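Local coordinates for DUF4136 domain-containing protein (Bacteroides thetaiotaomicron, PDB 4F54) that is of unknown function but, as a DUF4136 protein with a predicted lipoprotein signal in its precursor, probably works at the cell envelope, at residues E54-G57 / A58-L62; N176-L179 / A180-V184; Q103-W106 / W107-Y110. One frame throughout, in Å; residues are numbered along the deposited sequence.

Contact 1 of 3, residues E54-G57 / A58-L62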
ATOM      1  N   GLU A  54      -1.681  -6.674 -14.669  1.00 33.90           N
ATOM      2  CA  GLU A  54      -2.142  -6.052 -15.900  1.00 36.92           C
ATOM      3  C   GLU A  54      -3.647  -6.174 -15.975  1.00 36.69           C
ATOM      4  O   GLU A  54      -4.251  -7.022 -15.314  1.00 33.61           O
ATOM      5  CB  GLU A  54      -1.508  -6.729 -17.113  1.00 47.17           C
ATOM      6  CG  GLU A  54       0.005  -6.583 -17.185  1.00 55.80           C
ATOM      7  CD  GLU A  54       0.642  -7.520 -18.200  1.00 76.58           C
ATOM      8  OE1 GLU A  54       0.057  -8.587 -18.509  1.00 85.70           O
ATOM      9  OE2 GLU A  54       1.747  -7.191 -18.683  1.00 87.06           O
ATOM     10  N   GLY A  55      -4.264  -5.285 -16.741  1.00 37.77           N
ATOM     11  CA  GLY A  55      -5.687  -5.408 -17.018  1.00 38.89           C
ATOM     12  C   GLY A  55      -6.543  -4.481 -16.196  1.00 37.34           C
ATOM     13  O   GLY A  55      -6.026  -3.672 -15.400  1.00 35.12           O
ATOM     14  N   GLU A  56      -7.855  -4.646 -16.394  1.00 35.32           N
ATOM     15  CA  GLU A  56      -8.883  -3.749 -15.876  1.00 45.99           C
ATOM     16  C   GLU A  56      -8.928  -3.718 -14.382  1.00 36.76           C
ATOM     17  O   GLU A  56      -9.113  -2.657 -13.804  1.00 33.72           O
ATOM     18  CB  GLU A  56     -10.289  -4.201 -16.329  1.00 51.76           C
ATOM     19  CG  GLU A  56     -10.688  -3.794 -17.730  1.00 68.22           C
ATOM     20  CD  GLU A  56     -12.135  -4.152 -18.030  1.00 81.90           C
ATOM     21  OE1 GLU A  56     -12.598  -5.244 -17.614  1.00 79.20           O
ATOM     22  OE2 GLU A  56     -12.810  -3.332 -18.682  1.00 95.53           O
ATOM     23  N   GLY A  57      -8.816  -4.891 -13.767  1.00 30.66           N
ATOM     24  CA  GLY A  57      -8.934  -5.041 -12.338  1.00 31.98           C
ATOM     25  C   GLY A  57      -7.958  -4.148 -11.601  1.00 30.40           C
ATOM     26  O   GLY A  57      -8.323  -3.456 -10.649  1.00 28.69           O
ATOM     27  N   ALA A  58      -6.713  -4.172 -12.056  1.00 27.61           N
ATOM     28  CA  ALA A  58      -5.660  -3.417 -11.392  1.00 27.67           C
ATOM     29  C   ALA A  58      -5.930  -1.937 -11.597  1.00 28.16           C
ATOM     30  O   ALA A  58      -5.794  -1.134 -10.667  1.00 24.94           O
ATOM     31  CB  ALA A  58      -4.280  -3.795 -11.918  1.00 28.60           C
ATOM     32  N   GLU A  59      -6.297  -1.579 -12.831  1.00 25.36           N
ATOM     33  CA  GLU A  59      -6.679  -0.188 -13.117  1.00 23.91           C
ATOM     34  C   GLU A  59      -7.800   0.276 -12.183  1.00 22.65           C
ATOM     35  O   GLU A  59      -7.716   1.419 -11.705  1.00 23.60           O
ATOM     36  CB  GLU A  59      -7.076  -0.021 -14.559  1.00 30.18           C
ATOM     37  CG  GLU A  59      -5.849  -0.112 -15.452  1.00 41.84           C
ATOM     38  CD  GLU A  59      -6.196  -0.280 -16.926  1.00 57.49           C
ATOM     39  OE1 GLU A  59      -7.400  -0.198 -17.270  1.00 57.42           O
ATOM     40  OE2 GLU A  59      -5.253  -0.501 -17.728  1.00 48.55           O
ATOM     41  N   GLN A  60      -8.793  -0.586 -11.913  1.00 25.48           N
ATOM     42  CA  GLN A  60      -9.925  -0.208 -11.056  1.00 27.98           C
ATOM     43  C   GLN A  60      -9.493  -0.039  -9.586  1.00 22.76           C
ATOM     44  O   GLN A  60      -9.965   0.873  -8.892  1.00 22.48           O
ATOM     45  CB  GLN A  60     -11.086  -1.218 -11.127  1.00 33.15           C
ATOM     46  CG  GLN A  60     -11.751  -1.393 -12.490  1.00 35.60           C
ATOM     47  CD  GLN A  60     -12.537  -2.735 -12.613  1.00 51.13           C
ATOM     48  OE1 GLN A  60     -12.849  -3.418 -11.614  1.00 48.72           O
ATOM     49  NE2 GLN A  60     -12.834  -3.120 -13.853  1.00 44.10           N
ATOM     50  N   ILE A  61      -8.562  -0.877  -9.135  1.00 19.88           N
ATOM     51  CA  ILE A  61      -8.042  -0.770  -7.800  1.00 21.06           C
ATOM     52  C   ILE A  61      -7.262   0.548  -7.621  1.00 20.36           C
ATOM     53  O   ILE A  61      -7.485   1.294  -6.676  1.00 20.48           O
ATOM     54  CB  ILE A  61      -7.165  -1.969  -7.447  1.00 21.45           C
ATOM     55  CG1 ILE A  61      -8.068  -3.224  -7.381  1.00 22.92           C
ATOM     56  CG2 ILE A  61      -6.377  -1.696  -6.142  1.00 21.66           C
ATOM     57  CD1 ILE A  61      -7.257  -4.488  -7.330  1.00 23.48           C
ATOM     58  N   LEU A  62      -6.357   0.831  -8.548  1.00 20.74           N
ATOM     59  CA  LEU A  62      -5.641   2.123  -8.527  1.00 21.89           C
ATOM     60  C   LEU A  62      -6.599   3.315  -8.605  1.00 24.30           C
ATOM     61  O   LEU A  62      -6.443   4.300  -7.872  1.00 21.72           O
ATOM     62  CB  LEU A  62      -4.598   2.151  -9.653  1.00 23.16           C
ATOM     63  CG  LEU A  62      -3.497   1.098  -9.542  1.00 20.79           C
ATOM     64  CD1 LEU A  62      -2.639   1.052 -10.801  1.00 24.64           C
ATOM     65  CD2 LEU A  62      -2.664   1.434  -8.272  1.00 21.46           C
TER
HETATM   66  O   HOH W   1      -5.828  -6.851 -13.131  1.00 40.82           O
HETATM   67  O   HOH W   2     -10.918  -4.346  -9.626  1.00 40.67           O
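Gln60 N donates a hydrogen bond to Glu56 O (2.8 Å), the shortest of three i-to-i+4 bonds that start helix 56-70. One residue on, Ile61 N reaches Gly57 O at 3.0 Å. The one before is looser: Glu59 N points almost straight at Gly55 O (170°), but at 3.3 Å the bond is weak. Gly55 sits at the N-cap without a side chain to offer, and its positive phi of 102° would jam a beta carbon against the carbonyl of Glu54.

Water may help with the capping. One molecule accepts a weak bond from Ala58 N and donates to Glu54 O at 2.7 Å, linking the first turn back to the chain that leads into it. A second donates to both Gly57 O and Gln60 OE1, so Gly57 O holds a backbone N-H and a water together. Gln60 can share that water because its CG stands beside its own backbone N (chi1 -62°) and the chain runs out extended; its CG lies 3.2 Å from Glu56 O, and NE2 passes alongside Glu56 CB. On the buried side, Ile61 lays CG1 3.3 Å from Gly57 O while its side chain packs on Ile41 and on Ala180 of helix 179-189. Ala58 touches Leu53. The whole is a helix N-terminus with a glycine N-cap and with water bound at its first turn.

Contact 2 of 3, residues N176-L179 / A180-V184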
ATOM      1  N   ASN A 176     -17.434 -12.392  -7.894  1.00 40.47           N
ATOM      2  CA  ASN A 176     -18.161 -11.540  -8.854  1.00 46.07           C
ATOM      3  C   ASN A 176     -18.556 -10.160  -8.319  1.00 46.86           C
ATOM      4  O   ASN A 176     -19.012  -9.310  -9.076  1.00 44.24           O
ATOM      5  CB  ASN A 176     -19.341 -12.308  -9.448  1.00 43.67           C
ATOM      6  CG  ASN A 176     -18.866 -13.384 -10.428  1.00 51.90           C
ATOM      7  OD1 ASN A 176     -17.937 -13.141 -11.211  1.00 47.82           O
ATOM      8  ND2 ASN A 176     -19.461 -14.573 -10.366  1.00 38.63           N
ATOM      9  N   ARG A 177     -18.363  -9.939  -7.020  1.00 44.90           N
ATOM     10  CA  ARG A 177     -18.452  -8.599  -6.466  1.00 44.62           C
ATOM     11  C   ARG A 177     -17.047  -8.002  -6.630  1.00 50.42           C
ATOM     12  O   ARG A 177     -16.058  -8.720  -6.853  1.00 46.99           O
ATOM     13  CB  ARG A 177     -18.897  -8.661  -5.018  1.00 52.27           C
ATOM     14  CG  ARG A 177     -20.315  -9.200  -4.861  1.00 57.38           C
ATOM     15  CD  ARG A 177     -20.686  -9.321  -3.395  1.00 78.01           C
ATOM     16  NE  ARG A 177     -20.642  -8.012  -2.744  1.00 92.33           N
ATOM     17  CZ  ARG A 177     -20.609  -7.812  -1.429  1.00101.03           C
ATOM     18  NH1 ARG A 177     -20.614  -8.839  -0.581  1.00108.34           N
ATOM     19  NH2 ARG A 177     -20.563  -6.570  -0.960  1.00 94.23           N
ATOM     20  N   THR A 178     -16.929  -6.693  -6.565  1.00 43.22           N
ATOM     21  CA  THR A 178     -15.614  -6.126  -6.824  1.00 58.92           C
ATOM     22  C   THR A 178     -14.897  -6.056  -5.471  1.00 33.08           C
ATOM     23  O   THR A 178     -14.690  -4.957  -4.995  1.00 40.48           O
ATOM     24  CB  THR A 178     -15.753  -4.730  -7.481  1.00 67.21           C
ATOM     25  OG1 THR A 178     -16.605  -3.883  -6.676  1.00 55.26           O
ATOM     26  CG2 THR A 178     -16.342  -4.860  -8.897  1.00 69.01           C
ATOM     27  N   LEU A 179     -14.613  -7.200  -4.808  1.00 27.95           N
ATOM     28  CA  LEU A 179     -14.316  -7.105  -3.359  1.00 25.39           C
ATOM     29  C   LEU A 179     -13.049  -6.288  -3.057  1.00 26.46           C
ATOM     30  O   LEU A 179     -12.985  -5.609  -2.036  1.00 24.83           O
ATOM     31  CB  LEU A 179     -14.247  -8.469  -2.638  1.00 31.24           C
ATOM     32  CG  LEU A 179     -15.577  -9.236  -2.403  1.00 31.85           C
ATOM     33  CD1 LEU A 179     -15.273 -10.525  -1.639  1.00 39.24           C
ATOM     34  CD2 LEU A 179     -16.662  -8.424  -1.698  1.00 36.45           C
ATOM     35  N   ALA A 180     -12.020  -6.373  -3.914  1.00 21.32           N
ATOM     36  CA  ALA A 180     -10.830  -5.547  -3.675  1.00 23.06           C
ATOM     37  C   ALA A 180     -11.205  -4.045  -3.559  1.00 21.79           C
ATOM     38  O   ALA A 180     -10.618  -3.318  -2.735  1.00 21.73           O
ATOM     39  CB  ALA A 180      -9.807  -5.698  -4.769  1.00 21.94           C
ATOM     40  N   ILE A 181     -12.094  -3.568  -4.435  1.00 22.45           N
ATOM     41  CA  ILE A 181     -12.461  -2.143  -4.410  0.50 24.64           C
ATOM     42  C   ILE A 181     -13.205  -1.807  -3.113  1.00 22.77           C
ATOM     43  O   ILE A 181     -12.987  -0.736  -2.518  1.00 21.84           O
ATOM     44  CB  ILE A 181     -13.259  -1.724  -5.678  0.50 26.98           C
ATOM     45  CG1 ILE A 181     -12.295  -1.570  -6.864  0.50 30.74           C
ATOM     46  CG2 ILE A 181     -14.065  -0.446  -5.450  0.50 27.54           C
ATOM     47  CD1 ILE A 181     -12.932  -1.895  -8.202  0.50 30.81           C
ATOM     48  N   GLU A 182     -14.085  -2.696  -2.694  1.00 23.70           N
ATOM     49  CA  GLU A 182     -14.830  -2.510  -1.450  0.50 25.68           C
ATOM     50  C   GLU A 182     -13.870  -2.484  -0.235  1.00 22.37           C
ATOM     51  O   GLU A 182     -14.033  -1.655   0.703  1.00 22.09           O
ATOM     52  CB  GLU A 182     -15.921  -3.575  -1.290  0.50 27.75           C
ATOM     53  CG  GLU A 182     -17.029  -3.502  -2.346  0.50 30.59           C
ATOM     54  CD  GLU A 182     -18.011  -4.672  -2.275  0.50 37.83           C
ATOM     55  OE1 GLU A 182     -17.997  -5.404  -1.273  0.50 39.16           O
ATOM     56  OE2 GLU A 182     -18.794  -4.860  -3.224  0.50 43.05           O
ATOM     57  N   ALA A 183     -12.852  -3.324  -0.279  1.00 20.82           N
ATOM     58  CA  ALA A 183     -11.790  -3.338   0.765  1.00 21.43           C
ATOM     59  C   ALA A 183     -10.966  -2.035   0.766  1.00 20.09           C
ATOM     60  O   ALA A 183     -10.734  -1.451   1.829  1.00 21.59           O
ATOM     61  CB  ALA A 183     -10.902  -4.573   0.674  1.00 21.68           C
ATOM     62  N   VAL A 184     -10.574  -1.536  -0.422  1.00 20.38           N
ATOM     63  CA  VAL A 184      -9.896  -0.247  -0.507  1.00 21.62           C
ATOM     64  C   VAL A 184     -10.772   0.832   0.119  1.00 21.81           C
ATOM     65  O   VAL A 184     -10.307   1.588   0.968  1.00 21.05           O
ATOM     66  CB  VAL A 184      -9.412   0.072  -1.951  1.00 22.18           C
ATOM     67  CG1 VAL A 184      -8.907   1.512  -2.059  1.00 18.69           C
ATOM     68  CG2 VAL A 184      -8.358  -0.926  -2.405  1.00 21.21           C
TER
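Thr178 O receives two N-H groups from the first turn of helix 179-189: Glu182 N at 3.3 Å and nearly straight (163°), and Ile181 N in a weak, strongly bent bond. The following carbonyl, Leu179 O, is met by Ala183 N at 2.9 Å, by which point the helix is in its regular i-to-i+4 pattern. Thr178 holds the N-cap position, yet its hydroxyl makes no capping bond; the residue is instead the centre of an inverse gamma turn, in which Leu179 N donates weakly to Arg177 O. That tight turn swings the chain from the loop into the helix.

Across the outside of this turn Arg177 meets Glu182, though only tentatively: Arg177 is poorly ordered, and Glu182 was modelled in two conformers, of which one is described. In that conformer Arg177 NH2 lies 2.8 Å from Glu182 OE1 in a salt bridge, the side chains crossing at about a right angle with guanidinium and carboxylate planes 46° apart, so the groups do not pair flat as a two-pronged bridge would. A bend at chi3 of Arg177 (61°) turns the guanidinium back toward the helix, while Glu182 runs extended to meet it. Leu179 fills the angle between them: its CD2 sits 4.0 Å above the centre of one guanidinium face and, in the same conformer, 3.3 Å from Glu182 OE1. Asn16 lies against both Arg177 and Leu179, and Tyr17 against Glu182, bringing the N-terminal end of the chain to this corner. The disorder is consistent with a mobile surface bridge. The carboxylate in the first turn would probably also interact favourably with the helix dipole; a positive charge at a helix N-terminus would probably be less favourable, and the nearby glutamate may offset it.

Contact 3 of 3, residues Q103-W106 / W107-Y110; sequences QPEW and WWGY
Glu105 O accepts Trp108 N at 3.1 Å and Trp106 O accepts Gly109 N at 2.9 Å, two successive i-to-i+3 bonds that define a short 3-10 turn in the loop between strand 85-92 and helix 116-119. Just ahead of it, Glu105 is the centre of an inverse gamma turn, and its OE1 is held by Gln103 NE2 in a nearly straight bond that lies in the amide plane.

This bond probably helps hold the carboxylate over Trp108. A bend at chi2 (84°) folds the Glu105 side chain back along the indole, the two running side by side with carboxylate and ring only 17° apart. Glu105 CB makes a CH-pi contact 3.5 Å from the centroid of the six-membered ring of Trp108, and the Gln103 amide meets the ring obliquely beside it. A serine in place of Trp108 would probably strip the cover from Glu105 CB and the Gln103 amide, set their side chains freer to turn, and leave Trp125 without its stacking partner.

Trp106 and Trp107 pack differently. Glu105 CA lies over the six-membered ring of Trp107, whose NE1 is hydrogen-bonded to Glu143 OE2, while Trp106 NE1 hydrogen-bonds to Tyr133 O. Tyr101 and Tyr135 add further edge-to-face contacts with Trp106, extending an aromatic cluster. Within the turn the edge of Trp107 meets the face of Trp106 in a T-shaped pair, planes 81° apart, with Trp107 CE3 3.5 Å from Trp106 CD2.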
ATOM      1  N   GLN A 103      11.108 -10.179  10.584  1.00 29.52           N
ATOM      2  CA  GLN A 103      10.800  -8.693  10.509  1.00 23.41           C
ATOM      3  C   GLN A 103       9.269  -8.451  10.466  1.00 22.40           C
ATOM      4  O   GLN A 103       8.571  -9.061   9.642  1.00 24.23           O
ATOM      5  CB  GLN A 103      11.439  -8.044   9.280  1.00 23.90           C
ATOM      6  CG  GLN A 103      11.385  -6.523   9.183  1.00 25.36           C
ATOM      7  CD  GLN A 103      12.329  -5.871  10.195  1.00 23.65           C
ATOM      8  OE1 GLN A 103      13.425  -6.410  10.438  1.00 28.30           O
ATOM      9  NE2 GLN A 103      11.886  -4.769  10.832  1.00 21.72           N
ATOM     10  N   PRO A 104       8.719  -7.570  11.350  1.00 23.29           N
ATOM     11  CA  PRO A 104       7.282  -7.319  11.287  1.00 21.68           C
ATOM     12  C   PRO A 104       6.810  -6.832   9.904  1.00 22.71           C
ATOM     13  O   PRO A 104       5.730  -7.226   9.437  1.00 22.19           O
ATOM     14  CB  PRO A 104       7.061  -6.253  12.347  1.00 23.97           C
ATOM     15  CG  PRO A 104       8.135  -6.508  13.365  1.00 23.65           C
ATOM     16  CD  PRO A 104       9.342  -6.919  12.527  1.00 21.70           C
ATOM     17  N   GLU A 105       7.649  -6.020   9.247  1.00 21.40           N
ATOM     18  CA  GLU A 105       7.456  -5.579   7.852  1.00 19.00           C
ATOM     19  C   GLU A 105       8.061  -6.655   6.937  1.00 17.73           C
ATOM     20  O   GLU A 105       9.112  -6.456   6.304  1.00 20.11           O
ATOM     21  CB  GLU A 105       8.152  -4.236   7.627  1.00 22.51           C
ATOM     22  CG  GLU A 105       7.627  -3.109   8.505  1.00 22.05           C
ATOM     23  CD  GLU A 105       8.227  -3.038   9.898  1.00 23.04           C
ATOM     24  OE1 GLU A 105       9.185  -3.778  10.184  1.00 20.72           O
ATOM     25  OE2 GLU A 105       7.675  -2.252  10.721  1.00 24.75           O
ATOM     26  N   TRP A 106       7.398  -7.812   6.882  1.00 20.60           N
ATOM     27  CA  TRP A 106       7.968  -9.002   6.241  1.00 21.27           C
ATOM     28  C   TRP A 106       8.082  -8.814   4.754  1.00 21.97           C
ATOM     29  O   TRP A 106       8.901  -9.451   4.140  1.00 23.78           O
ATOM     30  CB  TRP A 106       7.204 -10.303   6.591  1.00 21.49           C
ATOM     31  CG  TRP A 106       5.713 -10.155   6.775  1.00 21.53           C
ATOM     32  CD1 TRP A 106       5.016 -10.090   7.969  1.00 22.49           C
ATOM     33  CD2 TRP A 106       4.690 -10.026   5.721  1.00 20.71           C
ATOM     34  NE1 TRP A 106       3.663  -9.914   7.748  1.00 23.82           N
ATOM     35  CE2 TRP A 106       3.398  -9.860   6.417  1.00 23.71           C
ATOM     36  CE3 TRP A 106       4.711 -10.031   4.313  1.00 24.57           C
ATOM     37  CZ2 TRP A 106       2.202  -9.719   5.727  1.00 23.32           C
ATOM     38  CZ3 TRP A 106       3.486  -9.881   3.640  1.00 22.98           C
ATOM     39  CH2 TRP A 106       2.265  -9.716   4.339  1.00 25.40           C
ATOM     40  N   TRP A 107       7.315  -7.884   4.182  1.00 19.80           N
ATOM     41  CA  TRP A 107       7.284  -7.655   2.752  1.00 18.75           C
ATOM     42  C   TRP A 107       8.598  -7.137   2.321  1.00 18.92           C
ATOM     43  O   TRP A 107       8.921  -7.303   1.171  1.00 22.36           O
ATOM     44  CB  TRP A 107       6.120  -6.754   2.347  1.00 21.03           C
ATOM     45  CG  TRP A 107       5.879  -5.586   3.274  1.00 21.99           C
ATOM     46  CD1 TRP A 107       6.379  -4.290   3.156  1.00 23.35           C
ATOM     47  CD2 TRP A 107       5.078  -5.584   4.508  1.00 17.71           C
ATOM     48  NE1 TRP A 107       5.954  -3.510   4.184  1.00 19.74           N
ATOM     49  CE2 TRP A 107       5.128  -4.236   5.025  1.00 17.43           C
ATOM     50  CE3 TRP A 107       4.336  -6.536   5.196  1.00 19.43           C
ATOM     51  CZ2 TRP A 107       4.526  -3.882   6.220  1.00 23.33           C
ATOM     52  CZ3 TRP A 107       3.683  -6.152   6.382  1.00 21.23           C
ATOM     53  CH2 TRP A 107       3.771  -4.829   6.860  1.00 21.01           C
ATOM     54  N   TRP A 108       9.385  -6.530   3.224  1.00 19.90           N
ATOM     55  CA  TRP A 108      10.743  -6.087   2.874  1.00 19.82           C
ATOM     56  C   TRP A 108      11.645  -7.212   2.497  1.00 22.74           C
ATOM     57  O   TRP A 108      12.700  -6.958   1.888  1.00 25.44           O
ATOM     58  CB  TRP A 108      11.436  -5.378   4.015  1.00 24.50           C
ATOM     59  CG  TRP A 108      10.807  -4.079   4.408  1.00 21.74           C
ATOM     60  CD1 TRP A 108       9.922  -3.285   3.696  1.00 23.61           C
ATOM     61  CD2 TRP A 108      11.024  -3.388   5.653  1.00 22.80           C
ATOM     62  NE1 TRP A 108       9.578  -2.172   4.408  1.00 23.52           N
ATOM     63  CE2 TRP A 108      10.206  -2.178   5.595  1.00 21.48           C
ATOM     64  CE3 TRP A 108      11.795  -3.645   6.790  1.00 23.31           C
ATOM     65  CZ2 TRP A 108      10.160  -1.276   6.647  1.00 25.45           C
ATOM     66  CZ3 TRP A 108      11.763  -2.697   7.815  1.00 23.23           C
ATOM     67  CH2 TRP A 108      10.960  -1.556   7.739  1.00 24.25           C
ATOM     68  N   GLY A 109      11.307  -8.428   2.886  1.00 21.69           N
ATOM     69  CA  GLY A 109      12.093  -9.612   2.527  1.00 22.83           C
ATOM     70  C   GLY A 109      11.940 -10.050   1.073  1.00 23.55           C
ATOM     71  O   GLY A 109      12.676 -10.911   0.633  1.00 24.91           O
ATOM     72  N   TYR A 110      10.973  -9.494   0.337  1.00 24.65           N
ATOM     73  CA  TYR A 110      10.828  -9.822  -1.078  1.00 22.63           C
ATOM     74  C   TYR A 110      11.858  -9.022  -1.864  1.00 22.66           C
ATOM     75  O   TYR A 110      11.828  -7.771  -1.813  1.00 22.80           O
ATOM     76  CB  TYR A 110       9.433  -9.476  -1.593  1.00 21.22           C
ATOM     77  CG  TYR A 110       9.244  -9.756  -3.046  1.00 23.55           C
ATOM     78  CD1 TYR A 110       9.507 -11.020  -3.550  1.00 21.40           C
ATOM     79  CD2 TYR A 110       8.864  -8.762  -3.938  1.00 21.67           C
ATOM     80  CE1 TYR A 110       9.373 -11.307  -4.889  1.00 24.99           C
ATOM     81  CE2 TYR A 110       8.691  -9.039  -5.287  1.00 29.30           C
ATOM     82  CZ  TYR A 110       8.956 -10.302  -5.757  1.00 26.31           C
ATOM     83  OH  TYR A 110       8.841 -10.561  -7.092  1.00 31.61           O
TER

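Overall arrangement
Contacts 1 and 2 are the N-terminal turns of two helices, 56-70 and 179-189, that pack against each other: Ile61 CD1 lies 3.8 Å from Ala180 CB, and Ile61 also touches Val184. Each has an apolar flank turned inward and polar groups outside, but contact 1 meets the surface with water and contact 2 with a tentative salt bridge. Contact 3 stands apart, its centre about 25 Å from the centres of contacts 1 and 2, in a long loop beyond the sheet, where aromatic faces and edges replace aliphatic helix packing. All three are partly buried: exposed residues prevail in contact 1, while contact 3 has the larger buried share, in Glu105, Trp106, Trp107 and Tyr110.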